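Local coordinates for Tautomerase_3 domain-containing protein (Corynebacterium halotolerans YIM 70093 = DSM 44683, PDB 7M58) that is a trimeric member of the cis-3-chloroacrylic acid dehalogenase (cis-CaaD) family of the tautomerase superfamily and probably acts as a hydrolase, at residues Y3-R8 and V39-N44; G10-E15 and G61-H66; H66-S71 and Y103-P108. All coordinates share one frame; numbering follows the deposited sequence.

Overall arrangement
All three contacts are buried and reach one four-stranded mixed sheet. Contacts 1 and 3 are both parallel strand pairs, each inside a beta-alpha-beta unit. They join strands 2-8 with 40-46 and 63-70 with 100-107. Contact 2 lies farther from the chain centre. It sets the loop before helix 14-31 against the start of strand 63-70, with apolar contacts and no hydrogen bonds across it. Contacts 2 and 3 share H66. Contact 1 is mostly backbone bonds and apolar packing, and reaches a neighbouring subunit by strand pairing. Contact 3 does so through a polar cluster, and holds a sulfate at the strand end. The antiparallel pairing of 2-8 with 63-70 links the two units.

Contact 1 of 3, residues Y3-R8 and V39-N44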
ATOM      1  N   TYR A   3      -0.017   4.730  -9.317  1.00 22.70           N
ATOM      2  CA  TYR A   3       1.194   3.929  -9.312  1.00 22.82           C
ATOM      3  C   TYR A   3       2.143   4.438  -8.237  1.00 26.36           C
ATOM      4  O   TYR A   3       2.535   5.611  -8.256  1.00 29.78           O
ATOM      5  CB  TYR A   3       1.865   3.974 -10.681  1.00 25.95           C
ATOM      6  CG  TYR A   3       1.048   3.292 -11.742  1.00 25.81           C
ATOM      7  CD1 TYR A   3       0.041   3.969 -12.412  1.00 24.29           C
ATOM      8  CD2 TYR A   3       1.274   1.959 -12.062  1.00 24.48           C
ATOM      9  CE1 TYR A   3      -0.712   3.351 -13.376  1.00 25.02           C
ATOM     10  CE2 TYR A   3       0.522   1.332 -13.031  1.00 28.35           C
ATOM     11  CZ  TYR A   3      -0.475   2.032 -13.677  1.00 27.84           C
ATOM     12  OH  TYR A   3      -1.227   1.418 -14.648  1.00 32.73           O
ATOM     13  N   ALA A   4       2.505   3.570  -7.297  1.00 23.03           N
ATOM     14  CA  ALA A   4       3.568   3.869  -6.351  1.00 20.31           C
ATOM     15  C   ALA A   4       4.811   3.101  -6.778  1.00 25.21           C
ATOM     16  O   ALA A   4       4.746   1.900  -7.055  1.00 30.95           O
ATOM     17  CB  ALA A   4       3.152   3.523  -4.926  1.00 16.28           C
ATOM     18  N   VAL A   5       5.926   3.809  -6.891  1.00 23.95           N
ATOM     19  CA  VAL A   5       7.174   3.261  -7.410  1.00 23.61           C
ATOM     20  C   VAL A   5       8.191   3.350  -6.294  1.00 22.92           C
ATOM     21  O   VAL A   5       8.518   4.450  -5.839  1.00 25.09           O
ATOM     22  CB  VAL A   5       7.672   4.021  -8.648  1.00 26.74           C
ATOM     23  CG1 VAL A   5       9.017   3.478  -9.070  1.00 24.27           C
ATOM     24  CG2 VAL A   5       6.637   3.981  -9.794  1.00 23.05           C
ATOM     25  N   SER A   6       8.684   2.207  -5.844  1.00 20.84           N
ATOM     26  CA  SER A   6       9.640   2.159  -4.751  1.00 26.80           C
ATOM     27  C   SER A   6      11.001   1.766  -5.292  1.00 28.40           C
ATOM     28  O   SER A   6      11.114   0.766  -6.018  1.00 28.41           O
ATOM     29  CB  SER A   6       9.202   1.159  -3.680  1.00 26.16           C
ATOM     30  OG  SER A   6       8.045   1.624  -3.018  1.00 31.84           O
ATOM     31  N   SER A   7      12.019   2.553  -4.940  1.00 24.19           N
ATOM     32  CA  SER A   7      13.399   2.314  -5.340  1.00 24.76           C
ATOM     33  C   SER A   7      14.313   3.039  -4.367  1.00 28.43           C
ATOM     34  O   SER A   7      13.898   3.990  -3.696  1.00 27.33           O
ATOM     35  CB  SER A   7      13.679   2.794  -6.764  1.00 27.86           C
ATOM     36  OG  SER A   7      13.447   4.187  -6.889  1.00 30.18           O
ATOM     37  N   ARG A   8      15.561   2.565  -4.291  1.00 33.23           N
ATOM     38  CA  ARG A   8      16.607   3.263  -3.546  1.00 33.79           C
ATOM     39  C   ARG A   8      16.672   4.726  -3.950  1.00 30.32           C
ATOM     40  O   ARG A   8      16.762   5.047  -5.138  1.00 35.45           O
ATOM     41  CB  ARG A   8      17.957   2.593  -3.805  1.00 38.89           C
ATOM     42  CG  ARG A   8      19.147   3.372  -3.286  1.00 40.35           C
ATOM     43  CD  ARG A   8      19.507   3.051  -1.859  1.00 46.15           C
ATOM     44  NE  ARG A   8      20.950   3.197  -1.637  1.00 51.45           N
ATOM     45  CZ  ARG A   8      21.543   4.349  -1.323  1.00 50.96           C
ATOM     46  NH1 ARG A   8      20.812   5.454  -1.171  1.00 41.56           N
ATOM     47  NH2 ARG A   8      22.860   4.392  -1.143  1.00 49.92           N
ATOM     48  N   VAL A  39      -4.601   9.465 -13.727  1.00 29.85           N
ATOM     49  CA  VAL A  39      -3.411   8.718 -13.347  1.00 28.77           C
ATOM     50  C   VAL A  39      -2.557   9.542 -12.389  1.00 30.81           C
ATOM     51  O   VAL A  39      -2.190  10.693 -12.673  1.00 26.47           O
ATOM     52  CB  VAL A  39      -2.605   8.309 -14.589  1.00 27.36           C
ATOM     53  CG1 VAL A  39      -1.428   7.445 -14.176  1.00 30.81           C
ATOM     54  CG2 VAL A  39      -3.506   7.622 -15.611  1.00 24.52           C
ATOM     55  N   GLN A  40      -2.231   8.940 -11.255  1.00 25.88           N
ATOM     56  CA  GLN A  40      -1.321   9.493 -10.276  1.00 29.21           C
ATOM     57  C   GLN A  40      -0.102   8.581 -10.175  1.00 26.91           C
ATOM     58  O   GLN A  40      -0.245   7.357 -10.162  1.00 27.35           O
ATOM     59  CB  GLN A  40      -2.034   9.623  -8.921  1.00 28.19           C
ATOM     60  CG  GLN A  40      -1.143   9.947  -7.750  1.00 24.87           C
ATOM     61  CD  GLN A  40      -1.928  10.016  -6.454  1.00 31.70           C
ATOM     62  OE1 GLN A  40      -2.353  11.091  -6.022  1.00 30.02           O
ATOM     63  NE2 GLN A  40      -2.123   8.867  -5.822  1.00 30.91           N
ATOM     64  N   VAL A  41       1.092   9.171 -10.138  1.00 19.98           N
ATOM     65  CA  VAL A  41       2.332   8.426  -9.953  1.00 23.93           C
ATOM     66  C   VAL A  41       3.057   8.992  -8.745  1.00 28.64           C
ATOM     67  O   VAL A  41       3.261  10.209  -8.646  1.00 32.79           O
ATOM     68  CB  VAL A  41       3.252   8.491 -11.185  1.00 27.09           C
ATOM     69  CG1 VAL A  41       4.564   7.764 -10.878  1.00 24.15           C
ATOM     70  CG2 VAL A  41       2.581   7.887 -12.403  1.00 22.73           C
ATOM     71  N   ILE A  42       3.473   8.118  -7.845  1.00 24.34           N
ATOM     72  CA  ILE A  42       4.173   8.538  -6.642  1.00 29.24           C
ATOM     73  C   ILE A  42       5.485   7.774  -6.556  1.00 28.12           C
ATOM     74  O   ILE A  42       5.526   6.565  -6.809  1.00 27.01           O
ATOM     75  CB  ILE A  42       3.312   8.317  -5.391  1.00 20.64           C
ATOM     76  CG1 ILE A  42       2.176   9.320  -5.373  1.00 23.77           C
ATOM     77  CG2 ILE A  42       4.133   8.516  -4.169  1.00 30.88           C
ATOM     78  CD1 ILE A  42       0.987   8.841  -4.561  1.00 31.03           C
ATOM     79  N   PHE A  43       6.556   8.475  -6.195  1.00 26.97           N
ATOM     80  CA  PHE A  43       7.875   7.880  -6.036  1.00 25.35           C
ATOM     81  C   PHE A  43       8.226   7.855  -4.558  1.00 27.82           C
ATOM     82  O   PHE A  43       8.463   8.907  -3.953  1.00 33.55           O
ATOM     83  CB  PHE A  43       8.924   8.642  -6.843  1.00 23.52           C
ATOM     84  CG  PHE A  43       8.783   8.449  -8.307  1.00 29.19           C
ATOM     85  CD1 PHE A  43       9.310   7.313  -8.923  1.00 28.18           C
ATOM     86  CD2 PHE A  43       8.090   9.374  -9.081  1.00 27.72           C
ATOM     87  CE1 PHE A  43       9.159   7.109 -10.287  1.00 28.72           C
ATOM     88  CE2 PHE A  43       7.937   9.179 -10.451  1.00 26.53           C
ATOM     89  CZ  PHE A  43       8.471   8.045 -11.058  1.00 29.01           C
ATOM     90  N   ASN A  44       8.265   6.649  -3.990  1.00 26.68           N
ATOM     91  CA  ASN A  44       8.735   6.422  -2.626  1.00 36.69           C
ATOM     92  C   ASN A  44      10.214   6.056  -2.677  1.00 37.86           C
ATOM     93  O   ASN A  44      10.582   4.935  -3.056  1.00 35.69           O
ATOM     94  CB  ASN A  44       7.922   5.324  -1.945  1.00 28.98           C
ATOM     95  CG  ASN A  44       6.468   5.730  -1.730  1.00 39.35           C
ATOM     96  OD1 ASN A  44       6.179   6.688  -1.007  1.00 42.28           O
ATOM     97  ND2 ASN A  44       5.546   4.999  -2.348  1.00 29.03           N
TER
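Strands 3-8 and 40-44 run parallel, their axes 4.6 Å apart at closest approach and 20° apart in direction, with Y3 opposite V41 and V5 opposite F43. The backbone bonds alternate as in a regular parallel ladder. Y3 N gives to Q40 O, and I42 N gives to Y3 O at 2.7 Å. V5 N then gives to I42 O, and N44 N to V5 O. A last bond, S7 N to N44 O, is weak at 3.4 Å.

Y3, V5, V41 and F43 share one face of the sheet. V5 and F43 lie side by side and point the same way. V5 CB is 3.7 Å from F43 CD1, and the valine meets the ring obliquely. V5 CG1 is anti to its own backbone nitrogen (chi1 176°), which keeps this methyl beside the same side of the ring, V5 CG1 3.8 Å from F43 CE1. V39 CG1 approaches the edge of the Y3 ring, 4.2 Å from Y3 CD1. The hydroxyl of Y3 is bonded to H28. Helix 14-31 packs on this face through L24 and V20.

The other face carries A4, S6, I42 and N44. N44 ND2 rests 3.8 Å from A4 CB, and S6 OG lies 3.9 Å from N44 CB. W64 of the second subunit packs on Q40 and I42, and strand 40-46 pairs with a strand of that subunit. The sheet therefore runs on across the interface. This is the strand pair of the first beta-alpha-beta unit of the tautomerase fold, joined through helix 14-31.

Contact 2 of 3, residues G10-E15 and G61-H66; sequences GLIDQE and GHVWIH
L11 and I12 pack on V63 and its neighbours, where the loop between strand 2-8 and helix 14-31 meets the start of strand 63-70. The loop belongs to the first beta-alpha-beta unit of the tautomerase fold. The strand opens the second unit. The contact is small, burying 143 Å² in all, and no hydrogen bond spans it.

The apolar contacts centre on one methyl of V63. L11 CD2 comes to 3.5 Å from V63 CG2, which is tight for two methyls. The two side chains approach at a slant. CG of L11 stands opposite its backbone nitrogen (chi1 175°), which carries the two methyls toward the strand, CD2 to V63 and CD1 to G61. I12 touches the same methyl more loosely, with its CD1 4.4 Å from V63 CG2. V5 lies against both I12 and V63, and L93 also packs on both. V63 is thus enclosed by residues of several elements.

The remaining contacts are with backbone atoms. L11 CD2 lies 3.9 Å from H62 O. The H62 side chain points away from the loop. Its NE2 is hydrogen-bonded to Q40 of the third subunit, and its ring meets W101 edge-to-face. H62 thus meets the loop with its backbone and a subunit interface with its imidazole. The second methyl of the leucine, L11 CD1, sits 4.2 Å from G61 CA.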
ATOM      1  N   GLY A  10      17.909   7.953  -5.149  1.00 33.46           N
ATOM      2  CA  GLY A  10      18.999   8.189  -6.059  1.00 30.76           C
ATOM      3  C   GLY A  10      18.974   7.320  -7.296  1.00 31.54           C
ATOM      4  O   GLY A  10      19.626   7.663  -8.286  1.00 32.76           O
ATOM      5  N   LEU A  11      18.220   6.223  -7.283  1.00 32.26           N
ATOM      6  CA  LEU A  11      18.186   5.376  -8.471  1.00 37.00           C
ATOM      7  C   LEU A  11      17.479   6.065  -9.625  1.00 32.43           C
ATOM      8  O   LEU A  11      17.903   5.940 -10.778  1.00 41.56           O
ATOM      9  CB  LEU A  11      17.525   4.033  -8.172  1.00 38.37           C
ATOM     10  CG  LEU A  11      17.347   3.145  -9.407  1.00 36.55           C
ATOM     11  CD1 LEU A  11      18.714   2.643  -9.883  1.00 38.89           C
ATOM     12  CD2 LEU A  11      16.426   1.972  -9.078  1.00 31.20           C
ATOM     13  N   ILE A  12      16.399   6.778  -9.350  1.00 30.96           N
ATOM     14  CA  ILE A  12      15.626   7.417 -10.400  1.00 26.33           C
ATOM     15  C   ILE A  12      15.804   8.924 -10.268  1.00 31.70           C
ATOM     16  O   ILE A  12      15.193   9.547  -9.389  1.00 30.13           O
ATOM     17  CB  ILE A  12      14.151   7.013 -10.342  1.00 30.89           C
ATOM     18  CG1 ILE A  12      14.059   5.482 -10.207  1.00 35.29           C
ATOM     19  CG2 ILE A  12      13.429   7.510 -11.598  1.00 29.82           C
ATOM     20  CD1 ILE A  12      12.642   4.870 -10.142  1.00 30.28           C
ATOM     21  N   ASP A  13      16.679   9.489 -11.118  1.00 30.87           N
ATOM     22  CA  ASP A  13      16.732  10.904 -11.519  1.00 32.45           C
ATOM     23  C   ASP A  13      15.408  11.634 -11.428  1.00 29.09           C
ATOM     24  O   ASP A  13      14.351  11.025 -11.601  1.00 28.60           O
ATOM     25  CB  ASP A  13      17.125  11.016 -13.000  1.00 32.78           C
ATOM     26  CG  ASP A  13      18.546  11.344 -13.208  1.00 34.96           C
ATOM     27  OD1 ASP A  13      19.227  11.653 -12.219  1.00 40.16           O
ATOM     28  OD2 ASP A  13      18.988  11.256 -14.377  1.00 50.67           O
ATOM     29  N   GLN A  14      15.438  12.952 -11.274  1.00 31.15           N
ATOM     30  CA  GLN A  14      14.204  13.696 -11.491  1.00 29.31           C
ATOM     31  C   GLN A  14      13.744  13.618 -12.947  1.00 33.47           C
ATOM     32  O   GLN A  14      12.535  13.561 -13.214  1.00 36.62           O
ATOM     33  CB  GLN A  14      14.352  15.144 -11.042  1.00 22.52           C
ATOM     34  CG  GLN A  14      13.057  15.919 -11.175  1.00 22.33           C
ATOM     35  CD  GLN A  14      11.917  15.299 -10.368  1.00 28.50           C
ATOM     36  OE1 GLN A  14      12.090  14.902  -9.219  1.00 34.88           O
ATOM     37  NE2 GLN A  14      10.746  15.207 -10.978  1.00 28.56           N
ATOM     38  N   GLU A  15      14.674  13.583 -13.908  1.00 29.52           N
ATOM     39  CA  GLU A  15      14.227  13.536 -15.295  1.00 31.74           C
ATOM     40  C   GLU A  15      13.839  12.138 -15.749  1.00 31.98           C
ATOM     41  O   GLU A  15      13.065  12.003 -16.704  1.00 35.55           O
ATOM     42  CB  GLU A  15      15.293  14.067 -16.250  1.00 39.47           C
ATOM     43  CG  GLU A  15      16.158  12.984 -16.874  1.00 50.44           C
ATOM     44  CD  GLU A  15      17.272  13.548 -17.740  1.00 64.49           C
ATOM     45  OE1 GLU A  15      16.938  14.002 -18.859  1.00 63.89           O
ATOM     46  OE2 GLU A  15      18.458  13.532 -17.322  1.00 67.05           O
ATOM     47  N   GLY A  61      19.978  -1.583  -8.335  1.00 40.18           N
ATOM     48  CA  GLY A  61      19.065  -1.508  -9.456  1.00 37.13           C
ATOM     49  C   GLY A  61      17.856  -2.405  -9.312  1.00 38.50           C
ATOM     50  O   GLY A  61      17.695  -3.360 -10.077  1.00 40.01           O
ATOM     51  N   HIS A  62      17.008  -2.115  -8.332  1.00 35.94           N
ATOM     52  CA  HIS A  62      15.783  -2.867  -8.107  1.00 31.75           C
ATOM     53  C   HIS A  62      14.644  -1.882  -7.892  1.00 31.83           C
ATOM     54  O   HIS A  62      14.784  -0.918  -7.125  1.00 29.26           O
ATOM     55  CB  HIS A  62      15.905  -3.804  -6.905  1.00 29.03           C
ATOM     56  CG  HIS A  62      14.689  -4.635  -6.680  1.00 30.95           C
ATOM     57  ND1 HIS A  62      14.459  -5.815  -7.356  1.00 33.71           N
ATOM     58  CD2 HIS A  62      13.618  -4.449  -5.873  1.00 29.70           C
ATOM     59  CE1 HIS A  62      13.299  -6.319  -6.975  1.00 29.96           C
ATOM     60  NE2 HIS A  62      12.769  -5.512  -6.072  1.00 30.84           N
ATOM     61  N   VAL A  63      13.521  -2.126  -8.564  1.00 26.83           N
ATOM     62  CA  VAL A  63      12.365  -1.248  -8.505  1.00 23.45           C
ATOM     63  C   VAL A  63      11.124  -2.098  -8.266  1.00 25.43           C
ATOM     64  O   VAL A  63      10.948  -3.147  -8.894  1.00 27.21           O
ATOM     65  CB  VAL A  63      12.219  -0.434  -9.808  1.00 24.18           C
ATOM     66  CG1 VAL A  63      10.901   0.328  -9.810  1.00 26.09           C
ATOM     67  CG2 VAL A  63      13.381   0.500  -9.987  1.00 24.48           C
ATOM     68  N   TRP A  64      10.262  -1.644  -7.366  1.00 22.04           N
ATOM     69  CA  TRP A  64       8.973  -2.282  -7.136  1.00 27.58           C
ATOM     70  C   TRP A  64       7.881  -1.283  -7.485  1.00 27.52           C
ATOM     71  O   TRP A  64       7.917  -0.140  -7.021  1.00 24.19           O
ATOM     72  CB  TRP A  64       8.810  -2.751  -5.687  1.00 26.86           C
ATOM     73  CG  TRP A  64       7.470  -3.423  -5.396  1.00 26.12           C
ATOM     74  CD1 TRP A  64       6.917  -4.492  -6.064  1.00 29.43           C
ATOM     75  CD2 TRP A  64       6.544  -3.082  -4.361  1.00 26.23           C
ATOM     76  NE1 TRP A  64       5.706  -4.835  -5.499  1.00 30.45           N
ATOM     77  CE2 TRP A  64       5.449  -3.978  -4.460  1.00 32.63           C
ATOM     78  CE3 TRP A  64       6.524  -2.102  -3.368  1.00 28.71           C
ATOM     79  CZ2 TRP A  64       4.351  -3.918  -3.595  1.00 30.55           C
ATOM     80  CZ3 TRP A  64       5.434  -2.045  -2.516  1.00 33.32           C
ATOM     81  CH2 TRP A  64       4.361  -2.948  -2.637  1.00 31.68           C
ATOM     82  N   ILE A  65       6.937  -1.707  -8.323  1.00 25.06           N
ATOM     83  CA  ILE A  65       5.833  -0.874  -8.781  1.00 21.71           C
ATOM     84  C   ILE A  65       4.562  -1.463  -8.183  1.00 24.86           C
ATOM     85  O   ILE A  65       4.226  -2.620  -8.470  1.00 27.32           O
ATOM     86  CB  ILE A  65       5.734  -0.866 -10.313  1.00 24.93           C
ATOM     87  CG1 ILE A  65       7.076  -0.535 -10.962  1.00 25.78           C
ATOM     88  CG2 ILE A  65       4.686   0.133 -10.770  1.00 23.49           C
ATOM     89  CD1 ILE A  65       7.318   0.899 -11.152  1.00 31.45           C
ATOM     90  N   HIS A  66       3.842  -0.675  -7.382  1.00 20.09           N
ATOM     91  CA  HIS A  66       2.534  -1.065  -6.857  1.00 21.82           C
ATOM     92  C   HIS A  66       1.461  -0.187  -7.472  1.00 27.55           C
ATOM     93  O   HIS A  66       1.485   1.034  -7.300  1.00 29.60           O
ATOM     94  CB  HIS A  66       2.438  -0.953  -5.340  1.00 20.14           C
ATOM     95  CG  HIS A  66       1.100  -1.379  -4.813  1.00 27.06           C
ATOM     96  ND1 HIS A  66       0.843  -2.651  -4.345  1.00 34.30           N
ATOM     97  CD2 HIS A  66      -0.076  -0.711  -4.740  1.00 27.98           C
ATOM     98  CE1 HIS A  66      -0.423  -2.736  -3.976  1.00 31.45           C
ATOM     99  NE2 HIS A  66      -1.002  -1.571  -4.206  1.00 30.28           N
TER

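Contact 3 of 3, residues H66-S71 and Y103-P108. With SO4 (sulfate ion), chain D.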
ATOM      1  N   HIS A  66       3.842  -0.675  -7.382  1.00 20.09           N
ATOM      2  CA  HIS A  66       2.534  -1.065  -6.857  1.00 21.82           C
ATOM      3  C   HIS A  66       1.461  -0.187  -7.472  1.00 27.55           C
ATOM      4  O   HIS A  66       1.485   1.034  -7.300  1.00 29.60           O
ATOM      5  CB  HIS A  66       2.438  -0.953  -5.340  1.00 20.14           C
ATOM      6  CG  HIS A  66       1.100  -1.379  -4.813  1.00 27.06           C
ATOM      7  ND1 HIS A  66       0.843  -2.651  -4.345  1.00 34.30           N
ATOM      8  CD2 HIS A  66      -0.076  -0.711  -4.740  1.00 27.98           C
ATOM      9  CE1 HIS A  66      -0.423  -2.736  -3.976  1.00 31.45           C
ATOM     10  NE2 HIS A  66      -1.002  -1.571  -4.206  1.00 30.28           N
ATOM     11  N   ALA A  67       0.498  -0.804  -8.139  1.00 25.48           N
ATOM     12  CA  ALA A  67      -0.537  -0.073  -8.851  1.00 24.82           C
ATOM     13  C   ALA A  67      -1.897  -0.371  -8.242  1.00 28.01           C
ATOM     14  O   ALA A  67      -2.260  -1.536  -8.096  1.00 32.15           O
ATOM     15  CB  ALA A  67      -0.520  -0.463 -10.327  1.00 23.01           C
ATOM     16  N   ASP A  68      -2.667   0.664  -7.928  1.00 29.58           N
ATOM     17  CA  ASP A  68      -4.057   0.480  -7.519  1.00 28.83           C
ATOM     18  C   ASP A  68      -4.933   0.864  -8.711  1.00 30.54           C
ATOM     19  O   ASP A  68      -4.914   2.013  -9.159  1.00 31.47           O
ATOM     20  CB  ASP A  68      -4.416   1.313  -6.282  1.00 28.53           C
ATOM     21  CG  ASP A  68      -3.757   0.805  -4.964  1.00 40.06           C
ATOM     22  OD1 ASP A  68      -4.159  -0.258  -4.435  1.00 36.92           O
ATOM     23  OD2 ASP A  68      -2.857   1.500  -4.422  1.00 46.02           O
ATOM     24  N   ILE A  69      -5.670  -0.109  -9.248  1.00 28.66           N
ATOM     25  CA  ILE A  69      -6.539   0.086 -10.402  1.00 28.43           C
ATOM     26  C   ILE A  69      -7.944  -0.395 -10.048  1.00 28.96           C
ATOM     27  O   ILE A  69      -8.156  -1.167  -9.106  1.00 28.13           O
ATOM     28  CB  ILE A  69      -6.038  -0.643 -11.664  1.00 33.57           C
ATOM     29  CG1 ILE A  69      -6.273  -2.154 -11.526  1.00 26.76           C
ATOM     30  CG2 ILE A  69      -4.570  -0.303 -11.953  1.00 26.26           C
ATOM     31  CD1 ILE A  69      -6.138  -2.878 -12.829  1.00 23.93           C
ATOM     32  N   ARG A  70      -8.914   0.068 -10.822  1.00 31.02           N
ATOM     33  CA  ARG A  70     -10.294  -0.348 -10.618  1.00 30.57           C
ATOM     34  C   ARG A  70     -10.503  -1.808 -11.002  1.00 29.70           C
ATOM     35  O   ARG A  70      -9.929  -2.307 -11.975  1.00 28.87           O
ATOM     36  CB  ARG A  70     -11.221   0.539 -11.440  1.00 28.51           C
ATOM     37  CG  ARG A  70     -11.599   1.784 -10.724  1.00 25.54           C
ATOM     38  CD  ARG A  70     -12.280   2.787 -11.616  1.00 32.00           C
ATOM     39  NE  ARG A  70     -11.438   3.141 -12.754  1.00 33.83           N
ATOM     40  CZ  ARG A  70     -11.883   3.739 -13.854  1.00 32.20           C
ATOM     41  NH1 ARG A  70     -13.161   4.065 -13.961  1.00 31.04           N
ATOM     42  NH2 ARG A  70     -11.048   3.998 -14.851  1.00 32.88           N
ATOM     43  N   SER A  71     -11.321  -2.502 -10.218  1.00 29.34           N
ATOM     44  CA  SER A  71     -11.742  -3.834 -10.625  1.00 33.86           C
ATOM     45  C   SER A  71     -12.764  -3.740 -11.760  1.00 33.11           C
ATOM     46  O   SER A  71     -13.369  -2.688 -12.004  1.00 28.67           O
ATOM     47  CB  SER A  71     -12.287  -4.615  -9.429  1.00 31.92           C
ATOM     48  OG  SER A  71     -12.974  -3.758  -8.552  1.00 35.97           O
ATOM     49  N   TYR A 103       3.108  -5.164  -9.039  1.00 31.59           N
ATOM     50  CA  TYR A 103       1.919  -5.734  -8.417  1.00 25.33           C
ATOM     51  C   TYR A 103       0.702  -4.890  -8.771  1.00 25.32           C
ATOM     52  O   TYR A 103       0.744  -3.655  -8.706  1.00 26.77           O
ATOM     53  CB  TYR A 103       2.007  -5.760  -6.905  1.00 28.56           C
ATOM     54  CG  TYR A 103       2.933  -6.752  -6.285  1.00 32.09           C
ATOM     55  CD1 TYR A 103       3.887  -7.418  -7.027  1.00 28.91           C
ATOM     56  CD2 TYR A 103       2.881  -6.980  -4.925  1.00 33.93           C
ATOM     57  CE1 TYR A 103       4.743  -8.303  -6.433  1.00 26.51           C
ATOM     58  CE2 TYR A 103       3.720  -7.854  -4.323  1.00 33.71           C
ATOM     59  CZ  TYR A 103       4.651  -8.524  -5.077  1.00 35.26           C
ATOM     60  OH  TYR A 103       5.491  -9.414  -4.443  1.00 38.82           O
ATOM     61  N   VAL A 104      -0.404  -5.544  -9.074  1.00 24.39           N
ATOM     62  CA  VAL A 104      -1.653  -4.851  -9.375  1.00 29.46           C
ATOM     63  C   VAL A 104      -2.696  -5.231  -8.336  1.00 25.34           C
ATOM     64  O   VAL A 104      -3.099  -6.403  -8.248  1.00 25.35           O
ATOM     65  CB  VAL A 104      -2.133  -5.151 -10.801  1.00 26.12           C
ATOM     66  CG1 VAL A 104      -3.606  -4.795 -10.973  1.00 30.91           C
ATOM     67  CG2 VAL A 104      -1.296  -4.367 -11.774  1.00 25.88           C
ATOM     68  N   ASN A 105      -3.138  -4.281  -7.525  1.00 22.31           N
ATOM     69  CA  ASN A 105      -4.249  -4.475  -6.609  1.00 27.50           C
ATOM     70  C   ASN A 105      -5.461  -3.818  -7.243  1.00 26.09           C
ATOM     71  O   ASN A 105      -5.362  -2.706  -7.767  1.00 27.87           O
ATOM     72  CB  ASN A 105      -3.973  -3.878  -5.217  1.00 26.87           C
ATOM     73  CG  ASN A 105      -5.108  -4.140  -4.205  1.00 32.27           C
ATOM     74  OD1 ASN A 105      -5.531  -5.275  -4.009  1.00 34.61           O
ATOM     75  ND2 ASN A 105      -5.611  -3.076  -3.574  1.00 34.93           N
ATOM     76  N   GLU A 106      -6.597  -4.494  -7.204  1.00 26.25           N
ATOM     77  CA  GLU A 106      -7.793  -4.053  -7.906  1.00 28.57           C
ATOM     78  C   GLU A 106      -8.808  -3.567  -6.899  1.00 29.52           C
ATOM     79  O   GLU A 106      -9.096  -4.256  -5.916  1.00 32.68           O
ATOM     80  CB  GLU A 106      -8.413  -5.179  -8.708  1.00 25.99           C
ATOM     81  CG  GLU A 106      -7.678  -5.517  -9.933  1.00 30.67           C
ATOM     82  CD  GLU A 106      -8.298  -6.708 -10.604  1.00 36.38           C
ATOM     83  OE1 GLU A 106      -9.369  -6.548 -11.242  1.00 32.71           O
ATOM     84  OE2 GLU A 106      -7.709  -7.816 -10.455  1.00 33.78           O
ATOM     85  N   ILE A 107      -9.337  -2.376  -7.105  1.00 30.33           N
ATOM     86  CA  ILE A 107     -10.260  -2.000  -6.058  1.00 29.63           C
ATOM     87  C   ILE A 107     -11.504  -1.455  -6.773  1.00 30.34           C
ATOM     88  O   ILE A 107     -11.375  -0.923  -7.882  1.00 30.14           O
ATOM     89  CB  ILE A 107      -9.565  -1.074  -5.056  1.00 32.28           C
ATOM     90  CG1 ILE A 107     -10.161  -1.549  -3.735  1.00 41.99           C
ATOM     91  CG2 ILE A 107     -10.015   0.385  -5.158  1.00 28.57           C
ATOM     92  CD1 ILE A 107      -9.471  -1.125  -2.647  1.00 44.15           C
ATOM     93  N   PRO A 108     -12.719  -1.671  -6.270  1.00 29.24           N
ATOM     94  CA  PRO A 108     -13.895  -1.126  -6.960  1.00 31.61           C
ATOM     95  C   PRO A 108     -13.821   0.388  -7.110  1.00 33.10           C
ATOM     96  O   PRO A 108     -13.235   1.093  -6.288  1.00 32.82           O
ATOM     97  CB  PRO A 108     -15.061  -1.543  -6.054  1.00 30.42           C
ATOM     98  CG  PRO A 108     -14.431  -2.079  -4.805  1.00 25.73           C
ATOM     99  CD  PRO A 108     -13.095  -2.556  -5.164  1.00 25.40           C
TER
HETATM  100  S   SO4 D 201      -8.177   2.397 -13.481  1.00 32.45           S
HETATM  101  O1  SO4 D 201      -8.866   1.037 -13.528  1.00 34.12           O
HETATM  102  O2  SO4 D 201      -6.807   2.241 -12.897  1.00 33.73           O
HETATM  103  O3  SO4 D 201      -8.977   3.385 -12.654  1.00 39.24           O
HETATM  104  O4  SO4 D 201      -7.897   2.931 -14.867  1.00 31.01           O
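H66-S71 and Y103-P108 form the parallel strand pair of the second beta-alpha-beta unit, joined through helix 75-92. The ladder starts with A67 N giving to Y103 O at 2.9 Å. It continues through N105 N to A67 O, I69 N to N105 O, and I107 N to I69 O. S71 N closes it on I107 O, coming from above the carbonyl plane (59° out of it).

H66, D68 and N105 form a polar cluster on one face. N105 ND2 gives a nearly straight bond (170°) to D68 OD1 at 3.3 Å. The D68 carboxylate and N105 amide planes are almost perpendicular. H66 NE2 gives a weak bond to the same oxygen. H66 NE2 lies 3.9 Å from N105 CB, the two side chains side by side. N105 also bonds N105 of the second subunit, which places the cluster where the subunits meet.

I69 CD1 packs 3.7 Å from V104 CG1 on the other face. E106 CG lies near I69 CG1, while the E106 carboxylate forms a salt bridge with K78.

A sulfate, probably from the crystallisation liquor, sits at the end of strand 63-70. R70 N bonds its O1 at 2.9 Å. The R70 guanidinium meets it edge-on, with NH2 giving weak bonds to O3 and O4. The modelled R70 NE to sulfate O3 distance of 2.5 Å is doubtfully short. H28 and R73 also bind the ion, and E125 pairs with R70. The arrangement is consistent with the anion pocket of cis-CaaD-like enzymes, in which arginines bind the substrate carboxylate.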